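PDB 4ECF: ABC-type phosphate transport system, periplasmic component from Lactobacillus brevis, which binds phosphate and probably serves as the solute-binding component of the PstSACB ABC transporter for phosphate import. Local coordinates for residues 2-15 and 31-44. Numbering follows the deposited sequence.
Sequences AGESITAVGSTALQ and GTFINVQGGGTGTG. With PO4 (phosphate ion), chain B.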
ATOM      1  N   ALA A   2      28.855  -9.267  16.656  1.00 49.70           N
ATOM      2  CA  ALA A   2      27.849  -8.509  17.469  1.00 62.64           C
ATOM      3  C   ALA A   2      27.028  -7.559  16.570  1.00 51.94           C
ATOM      4  O   ALA A   2      25.922  -7.897  16.137  1.00 56.14           O
ATOM      5  CB  ALA A   2      28.544  -7.749  18.597  1.00 55.71           C
ATOM      6  N   GLY A   3      27.580  -6.379  16.300  1.00 40.22           N
ATOM      7  CA  GLY A   3      26.996  -5.439  15.348  1.00 33.78           C
ATOM      8  C   GLY A   3      25.754  -4.737  15.879  1.00 32.88           C
ATOM      9  O   GLY A   3      25.381  -4.898  17.029  1.00 34.37           O
ATOM     10  N   GLU A   4      25.141  -3.939  15.018  1.00 22.20           N
ATOM     11  CA  GLU A   4      23.998  -3.103  15.345  1.00 21.79           C
ATOM     12  C   GLU A   4      22.846  -3.649  14.568  1.00 18.55           C
ATOM     13  O   GLU A   4      22.926  -3.800  13.356  1.00 17.40           O
ATOM     14  CB  GLU A   4      24.181  -1.658  14.872  1.00 25.42           C
ATOM     15  CG  GLU A   4      25.066  -0.739  15.670  1.00 34.47           C
ATOM     16  CD  GLU A   4      25.129   0.627  14.991  1.00 36.32           C
ATOM     17  OE1 GLU A   4      25.538   0.687  13.821  1.00 46.55           O
ATOM     18  OE2 GLU A   4      24.761   1.637  15.608  1.00 48.64           O
ATOM     19  N   SER A   5      21.735  -3.883  15.268  1.00 18.52           N
ATOM     20  CA  SER A   5      20.529  -4.422  14.687  1.00 17.77           C
ATOM     21  C   SER A   5      19.344  -3.510  14.972  1.00 17.21           C
ATOM     22  O   SER A   5      19.237  -2.903  16.034  1.00 17.86           O
ATOM     23  CB  SER A   5      20.201  -5.798  15.254  1.00 19.38           C
ATOM     24  OG  SER A   5      21.262  -6.703  15.019  1.00 24.18           O
ATOM     25  N   ILE A   6      18.443  -3.432  14.010  1.00 16.21           N
ATOM     26  CA  ILE A   6      17.128  -2.778  14.192  1.00 15.26           C
ATOM     27  C   ILE A   6      16.048  -3.644  13.512  1.00 16.69           C
ATOM     28  O   ILE A   6      16.348  -4.470  12.654  1.00 16.69           O
ATOM     29  CB  ILE A   6      17.055  -1.337  13.630  1.00 15.59           C
ATOM     30  CG1 ILE A   6      17.176  -1.356  12.073  1.00 15.59           C
ATOM     31  CG2 ILE A   6      18.053  -0.399  14.342  1.00 16.06           C
ATOM     32  CD1 ILE A   6      16.958   0.021  11.394  1.00 15.95           C
ATOM     33  N   THR A   7      14.786  -3.399  13.885  1.00 16.38           N
ATOM     34  CA  THR A   7      13.628  -4.089  13.350  1.00 17.71           C
ATOM     35  C   THR A   7      12.528  -3.097  12.948  1.00 15.46           C
ATOM     36  O   THR A   7      12.171  -2.177  13.709  1.00 17.42           O
ATOM     37  CB  THR A   7      13.108  -5.107  14.338  1.00 17.57           C
ATOM     38  OG1 THR A   7      14.135  -6.082  14.642  1.00 17.38           O
ATOM     39  CG2 THR A   7      11.883  -5.853  13.826  1.00 15.90           C
ATOM     40  N   ALA A   8      12.054  -3.258  11.707  1.00 14.67           N
ATOM     41  CA  ALA A   8      10.948  -2.488  11.123  1.00 16.40           C
ATOM     42  C   ALA A   8       9.826  -3.457  10.795  1.00 17.18           C
ATOM     43  O   ALA A   8      10.079  -4.516  10.199  1.00 19.23           O
ATOM     44  CB  ALA A   8      11.419  -1.803   9.855  1.00 16.92           C
ATOM     45  N   VAL A   9       8.607  -3.150  11.215  1.00 15.20           N
ATOM     46  CA  VAL A   9       7.478  -4.032  10.941  1.00 17.65           C
ATOM     47  C   VAL A   9       6.253  -3.220  10.466  1.00 16.62           C
ATOM     48  O   VAL A   9       6.164  -2.023  10.726  1.00 16.27           O
ATOM     49  CB  VAL A   9       7.044  -4.868  12.145  1.00 20.31           C
ATOM     50  CG1 VAL A   9       8.247  -5.532  12.836  1.00 18.41           C
ATOM     51  CG2 VAL A   9       6.214  -4.064  13.114  1.00 17.44           C
ATOM     52  N   GLY A  10       5.342  -3.887   9.761  1.00 15.21           N
ATOM     53  CA  GLY A  10       4.027  -3.296   9.438  1.00 16.09           C
ATOM     54  C   GLY A  10       3.615  -3.444   7.992  1.00 14.85           C
ATOM     55  O   GLY A  10       3.484  -4.552   7.497  1.00 16.49           O
ATOM     56  N   SER A  11       3.272  -2.315   7.382  1.00 15.06           N
ATOM     57  CA  SER A  11       2.741  -2.300   6.038  1.00 14.43           C
ATOM     58  C   SER A  11       3.323  -3.313   5.077  1.00 15.10           C
ATOM     59  O   SER A  11       4.545  -3.309   4.820  1.00 15.85           O
ATOM     60  CB  SER A  11       2.920  -0.920   5.455  1.00 16.15           C
ATOM     61  OG  SER A  11       2.712  -0.957   4.042  1.00 16.01           O
ATOM     62  N   THR A  12       2.479  -4.197   4.547  1.00 16.37           N
ATOM     63  CA  THR A  12       2.913  -5.110   3.490  1.00 17.60           C
ATOM     64  C   THR A  12       3.060  -4.423   2.121  1.00 17.49           C
ATOM     65  O   THR A  12       3.861  -4.869   1.289  1.00 18.61           O
ATOM     66  CB  THR A  12       2.010  -6.376   3.390  1.00 17.42           C
ATOM     67  OG1 THR A  12       0.726  -6.023   2.884  1.00 18.48           O
ATOM     68  CG2 THR A  12       1.873  -7.009   4.770  1.00 18.25           C
ATOM     69  N   ALA A  13       2.379  -3.301   1.918  1.00 17.02           N
ATOM     70  CA  ALA A  13       2.599  -2.507   0.715  1.00 17.21           C
ATOM     71  C   ALA A  13       4.021  -1.916   0.646  1.00 17.27           C
ATOM     72  O   ALA A  13       4.619  -1.807  -0.431  1.00 18.82           O
ATOM     73  CB  ALA A  13       1.583  -1.383   0.604  1.00 16.34           C
ATOM     74  N   LEU A  14       4.571  -1.571   1.819  1.00 15.25           N
ATOM     75  CA  LEU A  14       5.842  -0.883   1.934  1.00 15.68           C
ATOM     76  C   LEU A  14       6.994  -1.902   2.153  1.00 15.32           C
ATOM     77  O   LEU A  14       8.165  -1.628   1.887  1.00 16.53           O
ATOM     78  CB  LEU A  14       5.759   0.075   3.112  1.00 16.66           C
ATOM     79  CG  LEU A  14       6.902   1.052   3.369  1.00 17.32           C
ATOM     80  CD1 LEU A  14       7.503   1.693   2.108  1.00 18.52           C
ATOM     81  CD2 LEU A  14       6.456   2.079   4.418  1.00 20.63           C
ATOM     82  N   GLN A  15       6.620  -3.104   2.555  1.00 14.81           N
ATOM     83  CA  GLN A  15       7.564  -4.127   2.916  1.00 15.43           C
ATOM     84  C   GLN A  15       8.623  -4.358   1.824  1.00 15.86           C
ATOM     85  O   GLN A  15       9.824  -4.493   2.128  1.00 16.03           O
ATOM     86  CB  GLN A  15       6.833  -5.413   3.256  1.00 16.45           C
ATOM     87  CG  GLN A  15       7.739  -6.472   3.871  1.00 17.03           C
ATOM     88  CD  GLN A  15       6.974  -7.696   4.334  1.00 19.80           C
ATOM     89  OE1 GLN A  15       5.744  -7.686   4.425  1.00 19.69           O
ATOM     90  NE2 GLN A  15       7.719  -8.757   4.668  1.00 21.51           N
ATOM     91  N   GLY A  31      28.659  -4.732   9.598  1.00 20.89           N
ATOM     92  CA  GLY A  31      28.307  -4.904  11.008  1.00 20.86           C
ATOM     93  C   GLY A  31      26.903  -4.409  11.325  1.00 21.62           C
ATOM     94  O   GLY A  31      26.608  -4.066  12.465  1.00 21.69           O
ATOM     95  N   THR A  32      26.067  -4.289  10.298  1.00 18.11           N
ATOM     96  CA  THR A  32      24.702  -3.838  10.479  1.00 15.83           C
ATOM     97  C   THR A  32      23.689  -4.916  10.072  1.00 16.64           C
ATOM     98  O   THR A  32      23.912  -5.672   9.171  1.00 18.88           O
ATOM     99  CB  THR A  32      24.401  -2.508   9.766  1.00 16.31           C
ATOM    100  OG1 THR A  32      24.475  -2.669   8.345  1.00 17.10           O
ATOM    101  CG2 THR A  32      25.303  -1.386  10.279  1.00 18.01           C
ATOM    102  N   PHE A  33      22.529  -4.895  10.725  1.00 17.93           N
ATOM    103  CA  PHE A  33      21.475  -5.877  10.524  1.00 19.40           C
ATOM    104  C   PHE A  33      20.138  -5.172  10.584  1.00 17.93           C
ATOM    105  O   PHE A  33      19.881  -4.425  11.522  1.00 17.16           O
ATOM    106  CB  PHE A  33      21.513  -6.939  11.632  1.00 20.11           C
ATOM    107  CG  PHE A  33      22.808  -7.682  11.690  1.00 24.78           C
ATOM    108  CD1 PHE A  33      23.877  -7.154  12.412  1.00 30.95           C
ATOM    109  CD2 PHE A  33      22.988  -8.860  10.972  1.00 30.14           C
ATOM    110  CE1 PHE A  33      25.113  -7.811  12.446  1.00 32.70           C
ATOM    111  CE2 PHE A  33      24.219  -9.526  11.009  1.00 33.61           C
ATOM    112  CZ  PHE A  33      25.271  -8.995  11.743  1.00 35.93           C
ATOM    113  N   ILE A  34      19.299  -5.380   9.569  1.00 16.12           N
ATOM    114  CA  ILE A  34      17.991  -4.758   9.521  1.00 16.18           C
ATOM    115  C   ILE A  34      16.979  -5.856   9.262  1.00 17.60           C
ATOM    116  O   ILE A  34      16.945  -6.448   8.177  1.00 18.40           O
ATOM    117  CB  ILE A  34      17.912  -3.653   8.429  1.00 16.90           C
ATOM    118  CG1 ILE A  34      18.996  -2.579   8.723  1.00 18.83           C
ATOM    119  CG2 ILE A  34      16.499  -3.063   8.345  1.00 16.59           C
ATOM    120  CD1 ILE A  34      19.107  -1.555   7.614  1.00 18.83           C
ATOM    121  N   ASN A  35      16.103  -6.060  10.245  1.00 17.54           N
ATOM    122  CA  ASN A  35      15.103  -7.113  10.207  1.00 17.98           C
ATOM    123  C   ASN A  35      13.795  -6.479   9.826  1.00 19.20           C
ATOM    124  O   ASN A  35      13.414  -5.492  10.406  1.00 18.99           O
ATOM    125  CB  ASN A  35      14.989  -7.720  11.582  1.00 18.08           C
ATOM    126  CG  ASN A  35      16.277  -8.330  12.033  1.00 26.01           C
ATOM    127  OD1 ASN A  35      16.693  -9.348  11.505  1.00 28.59           O
ATOM    128  ND2 ASN A  35      16.955  -7.670  12.973  1.00 28.05           N
ATOM    129  N   VAL A  36      13.109  -7.041   8.832  1.00 18.06           N
ATOM    130  CA  VAL A  36      11.871  -6.442   8.319  1.00 16.99           C
ATOM    131  C   VAL A  36      10.773  -7.496   8.411  1.00 16.75           C
ATOM    132  O   VAL A  36      10.977  -8.673   8.046  1.00 21.39           O
ATOM    133  CB  VAL A  36      12.037  -5.990   6.850  1.00 17.53           C
ATOM    134  CG1 VAL A  36      10.819  -5.217   6.407  1.00 18.57           C
ATOM    135  CG2 VAL A  36      13.277  -5.111   6.686  1.00 18.60           C
ATOM    136  N   GLN A  37       9.638  -7.090   8.948  1.00 16.47           N
ATOM    137  CA  GLN A  37       8.454  -7.951   8.970  1.00 18.77           C
ATOM    138  C   GLN A  37       7.267  -7.229   8.356  1.00 19.54           C
ATOM    139  O   GLN A  37       7.234  -6.006   8.251  1.00 18.06           O
ATOM    140  CB  GLN A  37       8.051  -8.301  10.406  1.00 20.86           C
ATOM    141  CG  GLN A  37       9.121  -9.011  11.228  1.00 25.08           C
ATOM    142  CD  GLN A  37       8.717  -9.221  12.692  1.00 30.38           C
ATOM    143  OE1 GLN A  37       7.530  -9.097  13.080  1.00 30.72           O
ATOM    144  NE2 GLN A  37       9.693  -9.580  13.508  1.00 32.80           N
ATOM    145  N   GLY A  38       6.256  -8.030   8.007  1.00 20.26           N
ATOM    146  CA  GLY A  38       4.948  -7.513   7.598  1.00 20.31           C
ATOM    147  C   GLY A  38       4.035  -7.316   8.793  1.00 20.37           C
ATOM    148  O   GLY A  38       4.476  -6.824   9.860  1.00 19.00           O
ATOM    149  N   GLY A  39       2.770  -7.727   8.647  1.00 20.31           N
ATOM    150  CA  GLY A  39       1.746  -7.535   9.675  1.00 19.71           C
ATOM    151  C   GLY A  39       0.648  -6.540   9.367  1.00 19.32           C
ATOM    152  O   GLY A  39      -0.434  -6.583   9.965  1.00 18.35           O
ATOM    153  N   GLY A  40       0.939  -5.628   8.464  1.00 17.38           N
ATOM    154  CA  GLY A  40       0.013  -4.602   8.042  1.00 16.56           C
ATOM    155  C   GLY A  40       0.289  -3.287   8.744  1.00 16.77           C
ATOM    156  O   GLY A  40       0.895  -3.253   9.824  1.00 16.76           O
ATOM    157  N   THR A  41      -0.286  -2.232   8.187  1.00 16.45           N
ATOM    158  CA  THR A  41      -0.156  -0.884   8.720  1.00 15.73           C
ATOM    159  C   THR A  41      -0.566  -0.807  10.179  1.00 16.17           C
ATOM    160  O   THR A  41       0.124  -0.217  10.999  1.00 18.17           O
ATOM    161  CB  THR A  41      -0.957   0.123   7.869  1.00 16.13           C
ATOM    162  OG1 THR A  41      -0.244   0.315   6.635  1.00 16.95           O
ATOM    163  CG2 THR A  41      -1.119   1.460   8.591  1.00 16.63           C
ATOM    164  N   GLY A  42      -1.699  -1.422  10.511  1.00 17.83           N
ATOM    165  CA  GLY A  42      -2.225  -1.350  11.883  1.00 18.31           C
ATOM    166  C   GLY A  42      -1.297  -1.907  12.945  1.00 17.70           C
ATOM    167  O   GLY A  42      -1.105  -1.303  14.039  1.00 18.75           O
ATOM    168  N   THR A  43      -0.659  -3.029  12.609  1.00 18.79           N
ATOM    169  CA  THR A  43       0.354  -3.645  13.450  1.00 19.62           C
ATOM    170  C   THR A  43       1.619  -2.748  13.521  1.00 19.17           C
ATOM    171  O   THR A  43       2.200  -2.560  14.596  1.00 19.33           O
ATOM    172  CB  THR A  43       0.703  -5.041  12.908  1.00 22.28           C
ATOM    173  OG1 THR A  43      -0.431  -5.913  13.061  1.00 25.75           O
ATOM    174  CG2 THR A  43       1.848  -5.640  13.643  1.00 25.60           C
ATOM    175  N   GLY A  44       2.026  -2.161  12.405  1.00 17.08           N
ATOM    176  CA  GLY A  44       3.139  -1.251  12.395  1.00 17.12           C
ATOM    177  C   GLY A  44       2.948  -0.102  13.369  1.00 17.65           C
ATOM    178  O   GLY A  44       3.821   0.192  14.175  1.00 18.26           O
TER
HETATM  179  P   PO4 B 300      -0.970  -2.913   4.316  1.00 16.89           P
HETATM  180  O1  PO4 B 300      -2.230  -3.044   3.469  1.00 18.46           O
HETATM  181  O2  PO4 B 300      -1.157  -2.077   5.529  1.00 15.66           O
HETATM  182  O3  PO4 B 300      -0.366  -4.250   4.648  1.00 16.14           O
HETATM  183  O4  PO4 B 300       0.162  -2.203   3.425  1.00 16.24           O
HETATM  184  O   HOH W   1      19.395  -8.788  14.223  1.00 32.73           O
HETATM  185  O   HOH W   2       6.785  -3.910   6.457  1.00 18.55           O
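Ile6 O takes two N-H groups from Asn35: the backbone N at 2.9 Å, lying in the carbonyl plane with a nearly straight N-H...O angle of 173°, and, weakly, the side-chain ND2. With CG anti to the carbonyl carbon (chi1 -61°), CG lies beside Asn35's own backbone N, which brings ND2 to the oxygen that this N already serves; a water bridges ND2 to Ser5 OG. These bonds belong to a parallel ladder between strands 4-10 and 32-39, joined by helix 15-28 as a beta-alpha-beta unit. The Ile6 and Ile34 side chains run side by side, CG1 to CG1 4.0 Å, and pack against helix 218-228. On the other face, Val9 CG1 rests alongside the Gln37 side chain, 3.6 Å from OE1, while Ser5 OG touches Phe33 CB. At Gly10 the regular pattern ends: its N donates to Gln37 O from 46° above the carbonyl plane and weakly to Gly38 O. The extended Gln15 side chain runs opposite to Val36 and sets OE1 3.3 Å from Gly38 CA, with NE2 bonded to Glu19; an alanine here would probably uncover Gly38 and leave Glu19 without this amide partner. Past the strands, the turn after 4-10 and the N-terminus of helix 41-50 converge on the phosphate. Thr12 gives its N and OG1 (2.7 Å) to phosphate O3, Thr41 its N and OG1 (2.8 Å) to O2, and Ala13 N donates to O4. These neutral donors probably spread the anion's charge into peptide dipoles, while Arg127, from outside both segments, adds positive charge.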